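Local coordinates for cellulosomal scaffoldin (Bacteroides cellulosolvens, PDB 1TYJ), which probably anchors dockerin-bearing proteins in the cellulosome through this type-II cohesin module, a beta sandwich that serves as a dockerin-binding unit, at residues D10-D16 with L166-K170; T41-W47 with T114-E120. All coordinates share one frame; numbering follows the deposited sequence.

Interaction 1 (D10-D16 with L166-K170)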
ATOM      1  N   ASP A  10      14.046   4.883  -9.447  1.00 23.31           N
ATOM      2  CA  ASP A  10      14.040   3.822 -10.454  1.00 24.20           C
ATOM      3  C   ASP A  10      15.269   2.976 -10.501  1.00 22.35           C
ATOM      4  O   ASP A  10      15.219   1.832 -10.972  1.00 22.09           O
ATOM      5  CB  ASP A  10      14.148   4.558 -11.852  1.00 25.57           C
ATOM      6  CG  ASP A  10      12.857   4.770 -12.497  1.00 31.85           C
ATOM      7  OD1 ASP A  10      12.409   3.894 -13.250  1.00 36.25           O
ATOM      8  OD2 ASP A  10      12.283   5.849 -12.280  1.00 39.25           O
ATOM      9  N   LYS A  11      16.391   3.583 -10.120  1.00 20.35           N
ATOM     10  CA  LYS A  11      17.707   2.954 -10.348  1.00 21.03           C
ATOM     11  C   LYS A  11      18.341   2.771  -8.987  1.00 20.99           C
ATOM     12  O   LYS A  11      18.516   3.745  -8.241  1.00 22.40           O
ATOM     13  CB  LYS A  11      18.608   3.838 -11.215  0.54 20.55           C
ATOM     14  CG  LYS A  11      18.172   3.927 -12.640  1.00 25.46           C
ATOM     15  CD  LYS A  11      19.339   4.340 -13.550  1.00 28.88           C
ATOM     16  CE  LYS A  11      19.296   3.555 -14.843  1.00 32.31           C
ATOM     17  NZ  LYS A  11      19.734   2.093 -14.751  1.00 34.64           N
ATOM     18  N   VAL A  12      18.668   1.526  -8.663  1.00 21.05           N
ATOM     19  CA  VAL A  12      19.141   1.214  -7.323  1.00 21.19           C
ATOM     20  C   VAL A  12      20.335   0.274  -7.321  1.00 22.17           C
ATOM     21  O   VAL A  12      20.455  -0.586  -8.171  1.00 21.97           O
ATOM     22  CB  VAL A  12      18.037   0.544  -6.481  1.00 21.55           C
ATOM     23  CG1 VAL A  12      17.033   1.567  -6.024  1.00 21.80           C
ATOM     24  CG2 VAL A  12      17.358  -0.537  -7.289  1.00 21.10           C
ATOM     25  N   ALA A  13      21.193   0.448  -6.325  1.00 21.39           N
ATOM     26  CA  ALA A  13      22.331  -0.428  -6.104  1.00 21.03           C
ATOM     27  C   ALA A  13      22.029  -1.257  -4.837  1.00 20.86           C
ATOM     28  O   ALA A  13      21.119  -0.923  -4.088  1.00 20.82           O
ATOM     29  CB  ALA A  13      23.566   0.420  -5.906  1.00 21.43           C
ATOM     30  N   VAL A  14      22.782  -2.329  -4.605  1.00 19.96           N
ATOM     31  CA  VAL A  14      22.575  -3.117  -3.404  1.00 19.53           C
ATOM     32  C   VAL A  14      22.798  -2.204  -2.201  1.00 20.52           C
ATOM     33  O   VAL A  14      23.747  -1.426  -2.165  1.00 21.24           O
ATOM     34  CB  VAL A  14      23.501  -4.347  -3.341  1.00 20.08           C
ATOM     35  CG1 VAL A  14      23.334  -5.039  -1.986  1.00 19.67           C
ATOM     36  CG2 VAL A  14      23.122  -5.300  -4.424  1.00 19.74           C
ATOM     37  N   GLY A  15      21.870  -2.291  -1.252  1.00 20.52           N
ATOM     38  CA  GLY A  15      21.895  -1.502  -0.031  1.00 20.13           C
ATOM     39  C   GLY A  15      21.055  -0.257  -0.152  1.00 20.39           C
ATOM     40  O   GLY A  15      20.751   0.376   0.859  1.00 21.14           O
ATOM     41  N   ASP A  16      20.672   0.134  -1.368  1.00 19.00           N
ATOM     42  CA  ASP A  16      19.843   1.340  -1.504  1.00 19.62           C
ATOM     43  C   ASP A  16      18.433   1.050  -1.011  1.00 19.54           C
ATOM     44  O   ASP A  16      17.997  -0.118  -0.988  1.00 19.83           O
ATOM     45  CB  ASP A  16      19.754   1.764  -2.988  1.00 20.06           C
ATOM     46  CG  ASP A  16      21.024   2.463  -3.484  1.00 22.52           C
ATOM     47  OD1 ASP A  16      21.928   2.741  -2.655  1.00 24.11           O
ATOM     48  OD2 ASP A  16      21.099   2.743  -4.710  1.00 24.31           O
ATOM     49  N   LEU A 166       8.702  -0.749 -12.762  1.00 17.68           N
ATOM     50  CA  LEU A 166       9.933  -1.491 -12.548  1.00 17.38           C
ATOM     51  C   LEU A 166      11.025  -0.692 -11.842  1.00 17.73           C
ATOM     52  O   LEU A 166      11.039   0.546 -11.852  1.00 19.03           O
ATOM     53  CB  LEU A 166      10.492  -1.942 -13.908  1.00 17.49           C
ATOM     54  CG  LEU A 166       9.565  -2.667 -14.878  1.00 20.72           C
ATOM     55  CD1 LEU A 166      10.426  -3.347 -15.978  1.00 20.49           C
ATOM     56  CD2 LEU A 166       8.626  -3.629 -14.300  1.00 23.01           C
ATOM     57  N   ILE A 167      11.961  -1.431 -11.259  1.00 17.84           N
ATOM     58  CA  ILE A 167      13.207  -0.865 -10.790  1.00 18.57           C
ATOM     59  C   ILE A 167      14.348  -1.566 -11.550  1.00 18.67           C
ATOM     60  O   ILE A 167      14.194  -2.694 -12.061  1.00 18.96           O
ATOM     61  CB  ILE A 167      13.382  -1.029  -9.242  1.00 18.51           C
ATOM     62  CG1 ILE A 167      13.279  -2.504  -8.826  1.00 17.86           C
ATOM     63  CG2 ILE A 167      12.347  -0.130  -8.525  1.00 19.15           C
ATOM     64  CD1 ILE A 167      13.770  -2.804  -7.366  1.00 19.60           C
ATOM     65  N   TYR A 168      15.457  -0.861 -11.637  1.00 18.42           N
ATOM     66  CA  TYR A 168      16.601  -1.255 -12.453  1.00 18.80           C
ATOM     67  C   TYR A 168      17.894  -1.084 -11.672  1.00 20.19           C
ATOM     68  O   TYR A 168      17.948  -0.277 -10.735  1.00 20.12           O
ATOM     69  CB  TYR A 168      16.667  -0.319 -13.644  1.00 19.60           C
ATOM     70  CG  TYR A 168      15.434  -0.342 -14.520  1.00 18.76           C
ATOM     71  CD1 TYR A 168      14.445   0.641 -14.394  1.00 19.58           C
ATOM     72  CD2 TYR A 168      15.266  -1.347 -15.489  1.00 19.02           C
ATOM     73  CE1 TYR A 168      13.307   0.600 -15.209  1.00 20.15           C
ATOM     74  CE2 TYR A 168      14.147  -1.380 -16.287  1.00 19.08           C
ATOM     75  CZ  TYR A 168      13.182  -0.400 -16.166  1.00 20.81           C
ATOM     76  OH  TYR A 168      12.063  -0.449 -16.995  1.00 20.17           O
ATOM     77  N   PRO A 169      18.949  -1.814 -12.064  1.00 20.79           N
ATOM     78  CA  PRO A 169      20.230  -1.625 -11.389  1.00 22.33           C
ATOM     79  C   PRO A 169      20.912  -0.319 -11.768  1.00 24.34           C
ATOM     80  O   PRO A 169      20.792   0.130 -12.919  1.00 25.34           O
ATOM     81  CB  PRO A 169      21.072  -2.807 -11.901  1.00 21.18           C
ATOM     82  CG  PRO A 169      20.498  -3.086 -13.306  1.00 20.52           C
ATOM     83  CD  PRO A 169      19.005  -2.857 -13.114  1.00 20.48           C
ATOM     84  N   LYS A 170      21.649   0.275 -10.831  1.00 26.63           N
ATOM     85  CA  LYS A 170      22.541   1.380 -11.159  1.00 30.12           C
ATOM     86  C   LYS A 170      23.677   0.863 -12.031  1.00 32.35           C
ATOM     87  O   LYS A 170      24.189   1.568 -12.906  1.00 34.31           O
ATOM     88  CB  LYS A 170      23.115   1.973  -9.879  1.00 30.69           C
ATOM     89  CG  LYS A 170      22.397   3.212  -9.424  1.00 32.79           C
ATOM     90  CD  LYS A 170      22.642   3.445  -7.950  1.00 34.94           C
ATOM     91  CE  LYS A 170      22.174   4.817  -7.476  1.00 37.12           C
ATOM     92  NZ  LYS A 170      22.383   4.988  -5.987  1.00 39.46           N
ATOM     93  OXT LYS A 170      24.078  -0.297 -11.882  1.00 33.23           O
TER
HETATM   94  O   HOH W   1      10.014   2.708 -13.019  1.00 23.00           O
HETATM   95  O   HOH W   2      24.132   3.794  -4.312  1.00 50.02           O
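K11 pairs with Y168, and V12 with P169, where the short strand 11-12 runs parallel to the C-terminal strand 166-169 at one edge of the cohesin beta sandwich. Three backbone bonds join them: Y168 N to D10 O, V12 N to Y168 O and K170 N to V12 O. The side chains of K11 and Y168 leave the same face of the sheet. K11 bends at chi3 (140°) and chi4 (-74°), which brings NZ back over its partner strand to the P169 carbonyl O at 2.9 Å. D10 lies alongside Y168 and points the same way. Its carboxylate is nearly coplanar with the ring, and OD1 meets the ring edge 3.9 Å from CE1. Water 1 donates to both D10 OD1 and L166 O. On the inner side, V12 CG2 lies 4.2 Å from I167 CD1, and both residues also pack on I121 and V18. K170 runs out extended past A13 and crosses D16 at about a right angle. Its NZ makes a salt bridge to D16 OD2 at 2.9 Å. A13 N, in the type II turn from A13 to D16, reaches the same OD2 at 2.8 Å from the opposite face of the carboxylate.

Interaction 2 (T41-W47 with T114-E120)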
ATOM      1  N   THR A  41      11.310 -11.729  -2.784  1.00 18.63           N
ATOM      2  CA  THR A  41      12.219 -11.827  -1.630  1.00 19.15           C
ATOM      3  C   THR A  41      13.693 -12.064  -1.994  1.00 19.55           C
ATOM      4  O   THR A  41      14.573 -11.923  -1.145  1.00 19.94           O
ATOM      5  CB  THR A  41      11.792 -12.960  -0.652  1.00 19.04           C
ATOM      6  OG1 THR A  41      11.898 -14.228  -1.310  1.00 22.16           O
ATOM      7  CG2 THR A  41      10.373 -12.758  -0.142  1.00 20.36           C
ATOM      8  N   THR A  42      13.973 -12.423  -3.243  1.00 19.35           N
ATOM      9  CA  THR A  42      15.357 -12.567  -3.703  1.00 19.92           C
ATOM     10  C   THR A  42      16.056 -11.206  -3.751  1.00 18.94           C
ATOM     11  O   THR A  42      17.252 -11.116  -3.470  1.00 20.10           O
ATOM     12  CB  THR A  42      15.371 -13.226  -5.086  1.00 19.98           C
ATOM     13  OG1 THR A  42      14.786 -14.527  -4.967  1.00 22.37           O
ATOM     14  CG2 THR A  42      16.796 -13.352  -5.676  1.00 21.27           C
ATOM     15  N   TYR A  43      15.317 -10.144  -4.089  1.00 17.72           N
ATOM     16  CA  TYR A  43      15.941  -8.848  -4.355  1.00 17.39           C
ATOM     17  C   TYR A  43      15.642  -7.778  -3.341  1.00 17.09           C
ATOM     18  O   TYR A  43      16.394  -6.813  -3.245  1.00 17.07           O
ATOM     19  CB  TYR A  43      15.537  -8.323  -5.741  1.00 17.30           C
ATOM     20  CG  TYR A  43      15.968  -9.279  -6.837  1.00 17.78           C
ATOM     21  CD1 TYR A  43      15.053 -10.162  -7.426  1.00 18.58           C
ATOM     22  CD2 TYR A  43      17.310  -9.317  -7.248  1.00 18.42           C
ATOM     23  CE1 TYR A  43      15.472 -11.064  -8.434  1.00 21.32           C
ATOM     24  CE2 TYR A  43      17.723 -10.205  -8.228  1.00 20.15           C
ATOM     25  CZ  TYR A  43      16.805 -11.070  -8.809  1.00 18.32           C
ATOM     26  OH  TYR A  43      17.230 -11.940  -9.787  1.00 23.43           O
ATOM     27  N   LEU A  44      14.520  -7.922  -2.630  1.00 16.64           N
ATOM     28  CA  LEU A  44      13.976  -6.820  -1.810  1.00 16.61           C
ATOM     29  C   LEU A  44      13.628  -7.271  -0.398  1.00 17.18           C
ATOM     30  O   LEU A  44      13.104  -8.372  -0.187  1.00 17.21           O
ATOM     31  CB  LEU A  44      12.692  -6.260  -2.469  1.00 16.86           C
ATOM     32  CG  LEU A  44      12.937  -5.617  -3.840  1.00 15.53           C
ATOM     33  CD1 LEU A  44      11.604  -5.401  -4.488  1.00 18.24           C
ATOM     34  CD2 LEU A  44      13.675  -4.246  -3.699  1.00 16.70           C
ATOM     35  N   GLN A  45      13.867  -6.367   0.543  1.00 17.46           N
ATOM     36  CA  GLN A  45      13.535  -6.568   1.951  1.00 17.27           C
ATOM     37  C   GLN A  45      12.778  -5.351   2.487  1.00 16.81           C
ATOM     38  O   GLN A  45      13.347  -4.247   2.603  1.00 16.17           O
ATOM     39  CB  GLN A  45      14.826  -6.798   2.738  1.00 17.84           C
ATOM     40  CG  GLN A  45      14.590  -7.028   4.228  1.00 21.35           C
ATOM     41  CD  GLN A  45      15.871  -7.300   4.980  1.00 29.02           C
ATOM     42  OE1 GLN A  45      15.974  -8.304   5.670  1.00 35.48           O
ATOM     43  NE2 GLN A  45      16.831  -6.397   4.875  1.00 27.93           N
ATOM     44  N   PRO A  46      11.476  -5.526   2.828  1.00 16.58           N
ATOM     45  CA  PRO A  46      10.736  -4.375   3.356  1.00 16.16           C
ATOM     46  C   PRO A  46      11.447  -3.787   4.583  1.00 16.08           C
ATOM     47  O   PRO A  46      11.890  -4.538   5.454  1.00 16.47           O
ATOM     48  CB  PRO A  46       9.368  -4.970   3.744  1.00 16.98           C
ATOM     49  CG  PRO A  46       9.230  -6.214   2.821  1.00 16.74           C
ATOM     50  CD  PRO A  46      10.649  -6.750   2.753  1.00 16.61           C
ATOM     51  N   TRP A  47      11.498  -2.455   4.656  1.00 15.87           N
ATOM     52  CA  TRP A  47      12.373  -1.754   5.598  1.00 17.23           C
ATOM     53  C   TRP A  47      11.622  -0.684   6.327  1.00 18.33           C
ATOM     54  O   TRP A  47      11.010   0.183   5.711  1.00 17.87           O
ATOM     55  CB  TRP A  47      13.555  -1.134   4.835  1.00 17.94           C
ATOM     56  CG  TRP A  47      14.673  -0.801   5.791  1.00 18.92           C
ATOM     57  CD1 TRP A  47      14.947   0.408   6.340  1.00 21.73           C
ATOM     58  CD2 TRP A  47      15.616  -1.722   6.301  1.00 20.25           C
ATOM     59  NE1 TRP A  47      16.037   0.295   7.169  1.00 21.13           N
ATOM     60  CE2 TRP A  47      16.472  -1.005   7.164  1.00 21.07           C
ATOM     61  CE3 TRP A  47      15.841  -3.086   6.094  1.00 20.95           C
ATOM     62  CZ2 TRP A  47      17.533  -1.616   7.849  1.00 21.67           C
ATOM     63  CZ3 TRP A  47      16.894  -3.710   6.787  1.00 22.21           C
ATOM     64  CH2 TRP A  47      17.732  -2.961   7.649  1.00 21.21           C
ATOM     65  N   THR A 114       8.833   1.118   1.994  1.00 16.58           N
ATOM     66  CA  THR A 114      10.229   1.182   1.565  1.00 16.13           C
ATOM     67  C   THR A 114      10.801  -0.224   1.602  1.00 16.16           C
ATOM     68  O   THR A 114      10.508  -1.009   2.528  1.00 16.41           O
ATOM     69  CB  THR A 114      11.035   2.113   2.524  1.00 16.74           C
ATOM     70  OG1 THR A 114      10.460   3.430   2.496  1.00 17.27           O
ATOM     71  CG2 THR A 114      12.518   2.225   2.144  1.00 17.55           C
ATOM     72  N   PHE A 115      11.637  -0.526   0.596  1.00 15.70           N
ATOM     73  CA  PHE A 115      12.369  -1.778   0.495  1.00 16.82           C
ATOM     74  C   PHE A 115      13.867  -1.488   0.437  1.00 17.12           C
ATOM     75  O   PHE A 115      14.280  -0.501  -0.193  1.00 18.05           O
ATOM     76  CB  PHE A 115      12.013  -2.493  -0.808  1.00 16.58           C
ATOM     77  CG  PHE A 115      10.563  -2.845  -0.953  1.00 16.88           C
ATOM     78  CD1 PHE A 115       9.659  -1.959  -1.542  1.00 16.85           C
ATOM     79  CD2 PHE A 115      10.104  -4.111  -0.570  1.00 16.25           C
ATOM     80  CE1 PHE A 115       8.294  -2.322  -1.709  1.00 16.59           C
ATOM     81  CE2 PHE A 115       8.766  -4.458  -0.725  1.00 16.23           C
ATOM     82  CZ  PHE A 115       7.871  -3.572  -1.307  1.00 16.64           C
ATOM     83  N   LYS A 116      14.667  -2.308   1.115  1.00 16.38           N
ATOM     84  CA  LYS A 116      16.112  -2.279   0.929  1.00 16.46           C
ATOM     85  C   LYS A 116      16.434  -3.283  -0.164  1.00 16.97           C
ATOM     86  O   LYS A 116      15.912  -4.403  -0.181  1.00 16.53           O
ATOM     87  CB  LYS A 116      16.875  -2.583   2.240  1.00 17.03           C
ATOM     88  CG  LYS A 116      18.398  -2.718   2.058  0.50 13.51           C
ATOM     89  CD  LYS A 116      19.111  -3.225   3.313  0.50 15.64           C
ATOM     90  CE  LYS A 116      19.201  -2.152   4.377  0.50 17.05           C
ATOM     91  NZ  LYS A 116      20.120  -2.588   5.503  0.50 17.04           N
ATOM     92  N   VAL A 117      17.292  -2.871  -1.085  1.00 16.91           N
ATOM     93  CA  VAL A 117      17.740  -3.770  -2.154  1.00 17.87           C
ATOM     94  C   VAL A 117      18.841  -4.670  -1.608  1.00 18.91           C
ATOM     95  O   VAL A 117      19.872  -4.172  -1.139  1.00 20.23           O
ATOM     96  CB  VAL A 117      18.254  -2.959  -3.356  1.00 18.22           C
ATOM     97  CG1 VAL A 117      18.771  -3.907  -4.427  1.00 17.79           C
ATOM     98  CG2 VAL A 117      17.135  -2.012  -3.857  1.00 18.95           C
ATOM     99  N   ILE A 118      18.593  -5.976  -1.665  1.00 19.31           N
ATOM    100  CA  ILE A 118      19.510  -6.985  -1.072  1.00 19.76           C
ATOM    101  C   ILE A 118      20.280  -7.859  -2.063  1.00 20.11           C
ATOM    102  O   ILE A 118      21.131  -8.641  -1.647  1.00 20.82           O
ATOM    103  CB  ILE A 118      18.807  -7.870  -0.016  1.00 20.38           C
ATOM    104  CG1 ILE A 118      17.651  -8.655  -0.652  1.00 21.02           C
ATOM    105  CG2 ILE A 118      18.332  -6.981   1.133  1.00 20.87           C
ATOM    106  CD1 ILE A 118      17.242  -9.916   0.104  1.00 23.53           C
ATOM    107  N   LYS A 119      19.985  -7.710  -3.358  1.00 19.59           N
ATOM    108  CA  LYS A 119      20.747  -8.391  -4.392  1.00 19.81           C
ATOM    109  C   LYS A 119      20.680  -7.536  -5.633  1.00 19.87           C
ATOM    110  O   LYS A 119      19.655  -6.893  -5.862  1.00 20.31           O
ATOM    111  CB  LYS A 119      20.153  -9.763  -4.687  1.00 19.68           C
ATOM    112  CG  LYS A 119      20.955 -10.628  -5.660  1.00 22.48           C
ATOM    113  CD  LYS A 119      20.301 -11.979  -5.733  1.00 24.95           C
ATOM    114  CE  LYS A 119      20.851 -12.833  -6.852  1.00 29.22           C
ATOM    115  NZ  LYS A 119      22.121 -13.353  -6.428  1.00 32.72           N
ATOM    116  N   GLU A 120      21.752  -7.528  -6.433  1.00 20.43           N
ATOM    117  CA  GLU A 120      21.777  -6.758  -7.672  1.00 21.99           C
ATOM    118  C   GLU A 120      20.558  -7.034  -8.568  1.00 20.16           C
ATOM    119  O   GLU A 120      20.231  -8.185  -8.871  1.00 20.32           O
ATOM    120  CB  GLU A 120      23.079  -7.032  -8.424  1.00 22.20           C
ATOM    121  CG  GLU A 120      23.238  -6.200  -9.709  1.00 25.81           C
ATOM    122  CD  GLU A 120      24.505  -6.533 -10.482  1.00 27.51           C
ATOM    123  OE1 GLU A 120      25.513  -6.965  -9.868  1.00 35.02           O
ATOM    124  OE2 GLU A 120      24.504  -6.343 -11.718  1.00 35.90           O
TER
HETATM  125  O   HOH W   3      19.935  -5.290   5.938  1.00 45.27           O
HETATM  126  O   HOH W   4       8.414   1.037   4.914  1.00 19.88           O
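L44 fits against F115 and V117 where strand 44-47 pairs antiparallel with strand 114-117 in one sheet of the beta sandwich. On the inner face L44 CD2 lies 3.8 Å from F115 CB and 4.1 Å from V117 CG2. P46 comes obliquely onto the F115 ring, P46 CG lying 4.0 Å from F115 CE2. I126 and L128 of the other sheet cover L44, and L128 also covers F115. This face is therefore part of the sandwich core. On the other face K116 and W47 lie side by side, pointing the same way. The K116 chain bends at chi3 (-74°), which lays CE over one face of the six-membered ring of W47, 3.6 Å from the centroid. Beyond the strand ends, I118 is a bump against the backbone of T41 to L44, and its CG2 rests on Q45 CB. I118 CG1 lies 3.4 Å from Y43 O. The Y43 ring receives T42 CG2 over the centre of one face, while K119 O sits at its edge. The K116 ammonium has a cation-pi contact with W47, NZ lying 3.8 Å from the same centroid, and a 2.7 Å bond to water 3. Its charge is thus probably shared between an aromatic face and solvent.

In the fold
Interactions 1 and 2 are neighbours at the same end of the module, with centres about 10 Å apart. Along the chain, interaction 2 is nested inside the loop that interaction 1 closes. They touch directly. G15 N lies 2.7 Å from V117 O, and D16 O lies 2.8 Å from V117 N; both are probable hydrogen bonds. V14 CG2 also packs 3.3 Å from E120 N. The 10-16 segment thus joins the two sheets: strand 11-12 pairs with 166-169 in one, while G15 and D16 meet strand 108-117 of the other. A bound 1,2-ethanediol, probably from the crystallisation liquor, lies about 4 Å from the I118 side chain.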